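Local coordinates for nucleotidyl transferase AbiEii/AbiGii toxin family protein (Mycobacterium tuberculosis, PDB 6Y56) that acts as the nucleotidyltransferase toxin MenT4 of a toxin-antitoxin system and probably inactivates tRNA by modifying its acceptor stem, at residues V62-T67 with G241-P246; L133-E138 with V160-E165; E165-K170 with P197-L202. All coordinates share one frame; numbering follows the deposited sequence.

Contact 1: residues V62-T67 with G241-P246; sequences VGRFST and GVLTRP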
loop_
_atom_site.group_PDB
_atom_site.type_symbol
_atom_site.label_atom_id
_atom_site.label_comp_id
_atom_site.label_asym_id
_atom_site.label_seq_id
_atom_site.Cartn_x
_atom_site.Cartn_y
_atom_site.Cartn_z
ATOM N N VAL A 62 -0.764 15.254 3.935
ATOM C CA VAL A 62 -2.257 15.252 3.857
ATOM C C VAL A 62 -2.783 13.833 4.120
ATOM O O VAL A 62 -4.000 13.677 4.263
ATOM C CB VAL A 62 -2.788 15.827 2.529
ATOM C CG1 VAL A 62 -2.282 17.237 2.277
ATOM C CG2 VAL A 62 -2.476 14.924 1.349
ATOM N N GLY A 63 -1.892 12.840 4.167
ATOM C CA GLY A 63 -2.296 11.477 4.419
ATOM C C GLY A 63 -1.812 10.960 5.765
ATOM O O GLY A 63 -0.990 11.565 6.453
ATOM N N ARG A 64 -2.323 9.786 6.109
ATOM C CA ARG A 64 -2.006 9.126 7.363
ATOM C C ARG A 64 -0.592 8.547 7.331
ATOM O O ARG A 64 0.003 8.299 6.277
ATOM C CB ARG A 64 -2.971 7.961 7.584
ATOM C CG ARG A 64 -2.873 6.906 6.483
ATOM C CD ARG A 64 -3.756 5.695 6.775
ATOM N NE ARG A 64 -3.653 4.656 5.747
ATOM C CZ ARG A 64 -2.828 3.613 5.809
ATOM N NH1 ARG A 64 -2.024 3.449 6.852
ATOM N NH2 ARG A 64 -2.804 2.738 4.819
ATOM N N PHE A 65 -0.056 8.308 8.518
ATOM C CA PHE A 65 1.090 7.423 8.602
ATOM C C PHE A 65 0.670 6.022 8.165
ATOM O O PHE A 65 -0.500 5.633 8.260
ATOM C CB PHE A 65 1.607 7.380 10.041
ATOM C CG PHE A 65 2.270 8.659 10.499
ATOM C CD1 PHE A 65 3.307 9.209 9.766
ATOM C CD2 PHE A 65 1.861 9.295 11.674
ATOM C CE1 PHE A 65 3.939 10.375 10.184
ATOM C CE2 PHE A 65 2.504 10.468 12.098
ATOM C CZ PHE A 65 3.532 11.000 11.351
ATOM N N SER A 66 1.635 5.255 7.668
ATOM C CA SER A 66 1.368 3.915 7.162
ATOM C C SER A 66 2.555 3.036 7.522
ATOM O O SER A 66 3.706 3.420 7.282
ATOM C CB SER A 66 1.167 3.984 5.645
ATOM O OG SER A 66 0.687 2.768 5.112
ATOM N N THR A 67 2.279 1.866 8.098
ATOM C CA THR A 67 3.298 1.104 8.814
ATOM C C THR A 67 3.872 -0.046 8.010
ATOM O O THR A 67 4.785 -0.729 8.498
ATOM C CB THR A 67 2.721 0.515 10.102
ATOM O OG1 THR A 67 1.731 -0.469 9.765
ATOM C CG2 THR A 67 2.100 1.602 10.966
ATOM N N GLY A 241 -6.445 5.356 14.665
ATOM C CA GLY A 241 -6.368 6.576 15.452
ATOM C C GLY A 241 -4.959 6.983 15.812
ATOM O O GLY A 241 -4.718 8.162 16.089
ATOM N N VAL A 242 -4.024 6.033 15.824
ATOM C CA VAL A 242 -2.616 6.380 15.978
ATOM C C VAL A 242 -2.098 7.055 14.715
ATOM O O VAL A 242 -1.322 8.014 14.775
ATOM C CB VAL A 242 -1.808 5.115 16.328
ATOM C CG1 VAL A 242 -0.323 5.412 16.372
ATOM C CG2 VAL A 242 -2.288 4.519 17.649
ATOM N N LEU A 243 -2.549 6.590 13.557
ATOM C CA LEU A 243 -1.966 6.981 12.284
ATOM C C LEU A 243 -2.523 8.281 11.730
ATOM O O LEU A 243 -1.876 8.900 10.880
ATOM C CB LEU A 243 -2.190 5.866 11.255
ATOM C CG LEU A 243 -1.690 4.496 11.731
ATOM C CD1 LEU A 243 -2.047 3.431 10.706
ATOM C CD2 LEU A 243 -0.187 4.506 11.997
ATOM N N THR A 244 -3.702 8.705 12.178
ATOM C CA THR A 244 -4.300 9.930 11.670
ATOM C C THR A 244 -5.276 10.463 12.706
ATOM O O THR A 244 -5.719 9.742 13.599
ATOM C CB THR A 244 -5.020 9.697 10.334
ATOM O OG1 THR A 244 -5.448 10.953 9.794
ATOM C CG2 THR A 244 -6.233 8.794 10.515
ATOM N N ARG A 245 -5.614 11.743 12.552
ATOM C CA ARG A 245 -6.579 12.410 13.410
ATOM C C ARG A 245 -7.236 13.451 12.518
ATOM O O ARG A 245 -6.522 14.158 11.794
ATOM C CB ARG A 245 -5.824 13.096 14.548
ATOM C CG ARG A 245 -6.642 14.065 15.377
ATOM C CD ARG A 245 -5.771 14.792 16.396
ATOM N NE ARG A 245 -4.936 15.822 15.778
ATOM C CZ ARG A 245 -4.124 16.633 16.453
ATOM N NH1 ARG A 245 -3.402 17.543 15.813
ATOM N NH2 ARG A 245 -4.022 16.529 17.767
ATOM N N PRO A 246 -8.573 13.564 12.520
ATOM C CA PRO A 246 -9.513 12.764 13.301
ATOM C C PRO A 246 -9.851 11.464 12.595
ATOM O O PRO A 246 -9.613 11.322 11.395
ATOM C CB PRO A 246 -10.760 13.647 13.329
ATOM C CG PRO A 246 -10.729 14.338 12.021
ATOM C CD PRO A 246 -9.268 14.572 11.701
HETATM O O HOH W 1 -3.476 12.294 8.800
#

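Contact 2: residues L133-E138 with V160-E165; sequences LALPSE and VVAEAE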
loop_
_atom_site.group_PDB
_atom_site.type_symbol
_atom_site.label_atom_id
_atom_site.label_comp_id
_atom_site.label_asym_id
_atom_site.label_seq_id
_atom_site.Cartn_x
_atom_site.Cartn_y
_atom_site.Cartn_z
ATOM N N LEU A 133 2.272 -6.538 -11.660
ATOM C CA LEU A 133 1.371 -5.406 -11.830
ATOM C C LEU A 133 0.881 -5.339 -13.268
ATOM O O LEU A 133 1.554 -5.773 -14.207
ATOM C CB LEU A 133 2.066 -4.096 -11.477
ATOM C CG LEU A 133 2.370 -3.952 -9.988
ATOM C CD1 LEU A 133 3.149 -2.683 -9.721
ATOM C CD2 LEU A 133 1.091 -3.970 -9.147
ATOM N N ALA A 134 -0.311 -4.783 -13.434
ATOM C CA ALA A 134 -0.925 -4.713 -14.751
ATOM C C ALA A 134 -0.466 -3.504 -15.550
ATOM O O ALA A 134 -0.389 -3.584 -16.778
ATOM C CB ALA A 134 -2.449 -4.675 -14.615
ATOM N N LEU A 135 -0.156 -2.392 -14.889
ATOM C CA LEU A 135 0.139 -1.130 -15.547
ATOM C C LEU A 135 1.583 -0.716 -15.302
ATOM O O LEU A 135 2.163 -1.060 -14.270
ATOM C CB LEU A 135 -0.777 -0.024 -15.009
ATOM C CG LEU A 135 -2.273 -0.235 -15.197
ATOM C CD1 LEU A 135 -3.027 0.967 -14.663
ATOM C CD2 LEU A 135 -2.597 -0.460 -16.669
ATOM N N PRO A 136 2.181 0.047 -16.218
ATOM C CA PRO A 136 3.539 0.543 -15.983
ATOM C C PRO A 136 3.585 1.417 -14.742
ATOM O O PRO A 136 2.644 2.147 -14.432
ATOM C CB PRO A 136 3.841 1.363 -17.242
ATOM C CG PRO A 136 2.917 0.819 -18.278
ATOM C CD PRO A 136 1.673 0.417 -17.551
ATOM N N SER A 137 4.701 1.340 -14.031
ATOM C CA SER A 137 4.872 2.156 -12.839
ATOM C C SER A 137 5.070 3.621 -13.214
ATOM O O SER A 137 5.377 3.969 -14.363
ATOM C CB SER A 137 6.100 1.699 -12.053
ATOM O OG SER A 137 7.261 1.694 -12.860
ATOM N N GLU A 138 4.909 4.474 -12.216
ATOM C CA GLU A 138 5.139 5.901 -12.341
ATOM C C GLU A 138 6.294 6.193 -11.413
ATOM O O GLU A 138 6.202 6.037 -10.192
ATOM C CB GLU A 138 3.901 6.659 -11.902
ATOM C CG GLU A 138 3.925 8.147 -12.230
ATOM C CD GLU A 138 2.689 8.910 -11.802
ATOM O OE1 GLU A 138 1.846 8.340 -11.087
ATOM O OE2 GLU A 138 2.570 10.085 -12.197
ATOM N N VAL A 160 6.551 3.671 -8.691
ATOM C CA VAL A 160 5.405 3.459 -7.818
ATOM C C VAL A 160 4.245 2.934 -8.656
ATOM O O VAL A 160 4.103 3.269 -9.838
ATOM C CB VAL A 160 5.044 4.784 -7.098
ATOM C CG1 VAL A 160 3.696 4.709 -6.363
ATOM C CG2 VAL A 160 6.160 5.184 -6.125
ATOM N N VAL A 161 3.394 2.114 -8.030
ATOM C CA VAL A 161 2.200 1.609 -8.698
ATOM C C VAL A 161 1.382 2.761 -9.273
ATOM O O VAL A 161 1.211 3.814 -8.647
ATOM C CB VAL A 161 1.397 0.761 -7.688
ATOM C CG1 VAL A 161 0.932 1.602 -6.486
ATOM C CG2 VAL A 161 0.202 0.079 -8.351
ATOM N N ALA A 162 0.861 2.551 -10.479
ATOM C CA ALA A 162 -0.008 3.551 -11.078
ATOM C C ALA A 162 -1.214 3.777 -10.185
ATOM O O ALA A 162 -1.709 2.853 -9.525
ATOM C CB ALA A 162 -0.482 3.077 -12.449
ATOM N N GLU A 163 -1.700 5.019 -10.168
ATOM C CA GLU A 163 -2.763 5.379 -9.242
ATOM C C GLU A 163 -4.043 4.578 -9.486
ATOM O O GLU A 163 -4.710 4.180 -8.529
ATOM C CB GLU A 163 -3.027 6.882 -9.287
ATOM C CG GLU A 163 -3.979 7.303 -8.203
ATOM C CD GLU A 163 -4.063 8.800 -8.021
ATOM O OE1 GLU A 163 -3.114 9.511 -8.420
ATOM O OE2 GLU A 163 -5.080 9.251 -7.451
ATOM N N ALA A 164 -4.405 4.337 -10.748
ATOM C CA ALA A 164 -5.601 3.541 -11.028
ATOM C C ALA A 164 -5.449 2.126 -10.493
ATOM O O ALA A 164 -6.417 1.525 -10.006
ATOM C CB ALA A 164 -5.859 3.488 -12.530
ATOM N N GLU A 165 -4.238 1.565 -10.596
ATOM C CA GLU A 165 -3.995 0.219 -10.098
ATOM C C GLU A 165 -3.972 0.186 -8.572
ATOM O O GLU A 165 -4.447 -0.775 -7.966
ATOM C CB GLU A 165 -2.708 -0.341 -10.703
ATOM C CG GLU A 165 -2.465 -1.794 -10.355
ATOM C CD GLU A 165 -1.566 -2.496 -11.342
ATOM O OE1 GLU A 165 -0.852 -1.814 -12.116
ATOM O OE2 GLU A 165 -1.563 -3.741 -11.347
HETATM O O HOH W 2 1.223 0.017 -11.793
HETATM O O HOH W 3 -0.622 7.040 -11.913
#

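Contact 3: residues E165-K170 with P197-L202; sequences EACAEK and PLVRRL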
loop_
_atom_site.group_PDB
_atom_site.type_symbol
_atom_site.label_atom_id
_atom_site.label_comp_id
_atom_site.label_asym_id
_atom_site.label_seq_id
_atom_site.Cartn_x
_atom_site.Cartn_y
_atom_site.Cartn_z
ATOM N N GLU A 165 -4.238 1.565 -10.596
ATOM C CA GLU A 165 -3.995 0.219 -10.098
ATOM C C GLU A 165 -3.972 0.186 -8.572
ATOM O O GLU A 165 -4.447 -0.775 -7.966
ATOM C CB GLU A 165 -2.708 -0.341 -10.703
ATOM C CG GLU A 165 -2.465 -1.794 -10.355
ATOM C CD GLU A 165 -1.566 -2.496 -11.342
ATOM O OE1 GLU A 165 -0.852 -1.814 -12.116
ATOM O OE2 GLU A 165 -1.563 -3.741 -11.347
ATOM N N ALA A 166 -3.415 1.217 -7.933
ATOM C CA ALA A 166 -3.445 1.269 -6.474
ATOM C C ALA A 166 -4.879 1.297 -5.961
ATOM O O ALA A 166 -5.218 0.615 -4.982
ATOM C CB ALA A 166 -2.687 2.506 -5.984
ATOM N N CYS A 167 -5.743 2.066 -6.630
ATOM C CA CYS A 167 -7.138 2.124 -6.224
ATOM C C CYS A 167 -7.816 0.771 -6.433
ATOM O O CYS A 167 -8.522 0.277 -5.541
ATOM C CB CYS A 167 -7.836 3.235 -7.002
ATOM S SG CYS A 167 -9.504 3.582 -6.436
ATOM N N ALA A 168 -7.558 0.122 -7.574
ATOM C CA ALA A 168 -8.137 -1.197 -7.829
ATOM C C ALA A 168 -7.674 -2.221 -6.795
ATOM O O ALA A 168 -8.468 -3.054 -6.343
ATOM C CB ALA A 168 -7.795 -1.658 -9.249
ATOM N N GLU A 169 -6.393 -2.173 -6.400
ATOM C CA GLU A 169 -5.908 -3.093 -5.377
ATOM C C GLU A 169 -6.581 -2.835 -4.034
ATOM O O GLU A 169 -6.924 -3.778 -3.308
ATOM C CB GLU A 169 -4.387 -2.990 -5.249
ATOM C CG GLU A 169 -3.651 -3.599 -6.430
ATOM C CD GLU A 169 -2.243 -4.052 -6.104
ATOM O OE1 GLU A 169 -1.713 -3.693 -5.031
ATOM O OE2 GLU A 169 -1.661 -4.762 -6.942
ATOM N N LYS A 170 -6.794 -1.568 -3.689
ATOM C CA LYS A 170 -7.480 -1.260 -2.438
ATOM C C LYS A 170 -8.901 -1.786 -2.458
ATOM O O LYS A 170 -9.366 -2.383 -1.480
ATOM C CB LYS A 170 -7.490 0.249 -2.202
ATOM C CG LYS A 170 -6.190 0.825 -1.680
ATOM C CD LYS A 170 -6.012 0.499 -0.206
ATOM C CE LYS A 170 -4.615 0.855 0.233
ATOM N NZ LYS A 170 -4.484 0.620 1.685
ATOM N N PRO A 197 -13.577 3.700 -15.760
ATOM C CA PRO A 197 -13.619 2.403 -16.454
ATOM C C PRO A 197 -12.372 1.575 -16.208
ATOM O O PRO A 197 -12.446 0.344 -16.122
ATOM C CB PRO A 197 -13.759 2.797 -17.931
ATOM C CG PRO A 197 -14.288 4.201 -17.912
ATOM C CD PRO A 197 -13.666 4.829 -16.710
ATOM N N LEU A 198 -11.212 2.224 -16.093
ATOM C CA LEU A 198 -9.972 1.491 -15.873
ATOM C C LEU A 198 -9.898 0.921 -14.461
ATOM O O LEU A 198 -9.518 -0.245 -14.283
ATOM C CB LEU A 198 -8.794 2.420 -16.156
ATOM C CG LEU A 198 -7.410 1.839 -15.878
ATOM C CD1 LEU A 198 -7.104 0.615 -16.732
ATOM C CD2 LEU A 198 -6.387 2.934 -16.139
ATOM N N VAL A 199 -10.279 1.716 -13.456
ATOM C CA VAL A 199 -10.305 1.223 -12.081
ATOM C C VAL A 199 -11.276 0.054 -11.953
ATOM O O VAL A 199 -10.960 -0.975 -11.339
ATOM C CB VAL A 199 -10.630 2.357 -11.091
ATOM C CG1 VAL A 199 -10.927 1.777 -9.706
ATOM C CG2 VAL A 199 -9.463 3.309 -10.991
ATOM N N ARG A 200 -12.454 0.164 -12.568
ATOM C CA ARG A 200 -13.437 -0.908 -12.468
ATOM C C ARG A 200 -12.944 -2.176 -13.150
ATOM O O ARG A 200 -13.091 -3.281 -12.607
ATOM C CB ARG A 200 -14.751 -0.436 -13.086
ATOM C CG ARG A 200 -15.872 -1.467 -13.082
ATOM C CD ARG A 200 -17.184 -0.881 -13.619
ATOM N NE ARG A 200 -17.012 -0.345 -14.962
ATOM C CZ ARG A 200 -17.331 0.886 -15.346
ATOM N NH1 ARG A 200 -17.892 1.754 -14.516
ATOM N NH2 ARG A 200 -17.102 1.244 -16.599
ATOM N N ARG A 201 -12.363 -2.037 -14.345
ATOM C CA ARG A 201 -11.818 -3.184 -15.064
ATOM C C ARG A 201 -10.708 -3.848 -14.267
ATOM O O ARG A 201 -10.714 -5.070 -14.071
ATOM C CB ARG A 201 -11.331 -2.741 -16.450
ATOM C CG ARG A 201 -10.556 -3.790 -17.249
ATOM C CD ARG A 201 -11.367 -5.049 -17.486
ATOM N NE ARG A 201 -12.617 -4.795 -18.203
ATOM C CZ ARG A 201 -12.801 -5.016 -19.502
ATOM N NH1 ARG A 201 -13.989 -4.782 -20.048
ATOM N NH2 ARG A 201 -11.808 -5.476 -20.252
ATOM N N LEU A 202 -9.764 -3.053 -13.772
ATOM C CA LEU A 202 -8.658 -3.604 -12.998
ATOM C C LEU A 202 -9.153 -4.264 -11.720
ATOM O O LEU A 202 -8.612 -5.296 -11.312
ATOM C CB LEU A 202 -7.649 -2.505 -12.668
ATOM C CG LEU A 202 -6.743 -2.072 -13.810
ATOM C CD1 LEU A 202 -5.961 -0.844 -13.380
ATOM C CD2 LEU A 202 -5.809 -3.210 -14.162
#

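Contact 1: residues V62-T67 with G241-P246
F65 and L243 join two distant pieces of the nucleotidyltransferase fold: the loop running from helix 50-59 into strand 68-72, and the C-terminal end of the short helix 240-243. The direct hydrogen bond is backbone to backbone, from F65 N to L243 O at 3.0 Å. It meets the helix where T244 abandons helical geometry.

The apolar part centres on L243. Its CB sits 3.4 Å from F65 O, and CD2 fills the angle between F65 CB and the methyl of T67, whose CG2 is 3.8 Å from L243 CD2; the T67 and L243 side chains cross at about a right angle. The F65 ring itself heads for A21, A22 and D25 of helix 19-38. On the other flank R64 CB rests on T244 CB at 3.8 Å.

The charged group is R64. With chi1 at 61°, its CG lies between the backbone N and carbonyl carbon, and the extended chain runs alongside L243 in the same direction, bringing NH1 to 3.9 Å from L243 CD1. That NH1 also makes a weak bond to F65 O, while NH2 forms a salt bridge with D185 of helix 180-189.

Water completes the seam: one molecule lies 2.6 Å from T244 OG1 and gives a weak hydrogen bond to G63 O, 3.5 Å away.

Contact 2: residues L133-E138 with V160-E165
E165 OE1 accepts two hydrogen bonds, one from L135 N at 2.9 Å and one from a water that also donates to L135 O and accepts from A162 N. The other oxygen, OE2, takes A134 N at 2.6 Å along a nearly straight N-H line (178°), through its syn lone pair; L135 N reaches OE1 on the syn side too, but from somewhat out of the carboxylate plane. Two successive amides therefore clasp one carboxylate and fix its rotation. E165 gets there by an extended chain, CG anti to the backbone N (chi1 -174°). Because OE2 also has a salt bridge to K206, the charged form is probably favoured.

Around this clasp the leucines close in. L133 CD2 lies 3.5 Å from E165 OE2, while the L135 side chain runs antiparallel to that of E165 and sets CD1 against A162 CB at 4.0 Å.

Farther along, E138 and V160 form an antiparallel hydrogen-bonded pair. E138 N donates to V160 O and V160 N to E138 O, each at 2.8 Å. A second water links E138 OE1, which is salt-bridged to R58, with E163 N in the first turn of the helix.

The pair sits at one end of the two-stranded sheet 138-141/157-160. V161 bonds through its backbone to F48 of strand 47-49, V160 rests on helix 50-59, and L202 of helix 196-212 touches A134 and L135.

Contact 3: residues E165-K170 with P197-L202
L202 meets A168 and E165 across two helices, and its side chain is a good path through the contact. Its CB is 3.5 Å from A168 CB, the tightest spot here, where a lone methyl lets the two backbones come close. From there CG stands anti to the carbonyl carbon (chi1 -76°) and divides the chain. One branch, CD1, lies over the start of the partner helix segment, 4.0 Å from E165 CA, and also touches L135. The other, CD2, turns to the loop before strand 138-141 and finds A134. L202 thus packs against both the helix and the loop whose amides hold E165.

One turn earlier, V199 also meets A168. Its carbonyl oxygen is 3.9 Å from A168 CB, so that methyl is set against V199 and L202 together. V199 CG1 touches C167 SG at 4.0 Å, the sulfur being carried there by a side chain anti to its backbone N (chi1 -172°). F189 of helix 180-189 and F260 also press on C167. The second V199 methyl, CG2, reaches back to A164 O.

No hydrogen bond spans the two segments. Polar anchoring comes from farther along helix 196-212, where K206 forms salt bridges with both E165 and E169.

The segment axes approach to 8.4 Å and cross at -44°, with their N-to-C directions running the same general way. This is a close helix pair with an alanine at its crossing point, part of the helical half of the chain that follows the mixed sheet of the nucleotidyltransferase fold.

How the contacts relate
From the N terminus, 62-67 comes first, and its partner 241-246 arrives only after 173 intervening residues, so contact 1 closes a long loop that contains both other contacts. Within it, contact 2 closes a short excursion made by the two-stranded sheet, and contact 3 follows in series after helix 180-189. Contacts 2 and 3 share E165, with centres about 10 Å apart; contact 1 is centred about 23 Å from either. Contact 1 holds the loop before strand 68-72 to a late helix; contact 2 ties the two-stranded sheet, beside strand 47-49, to the start of helix 163-174, and contact 3 packs that helix on helix 196-212. D185 of helix 180-189 connects contacts 1 and 3, with salt bridges to R64 and K170.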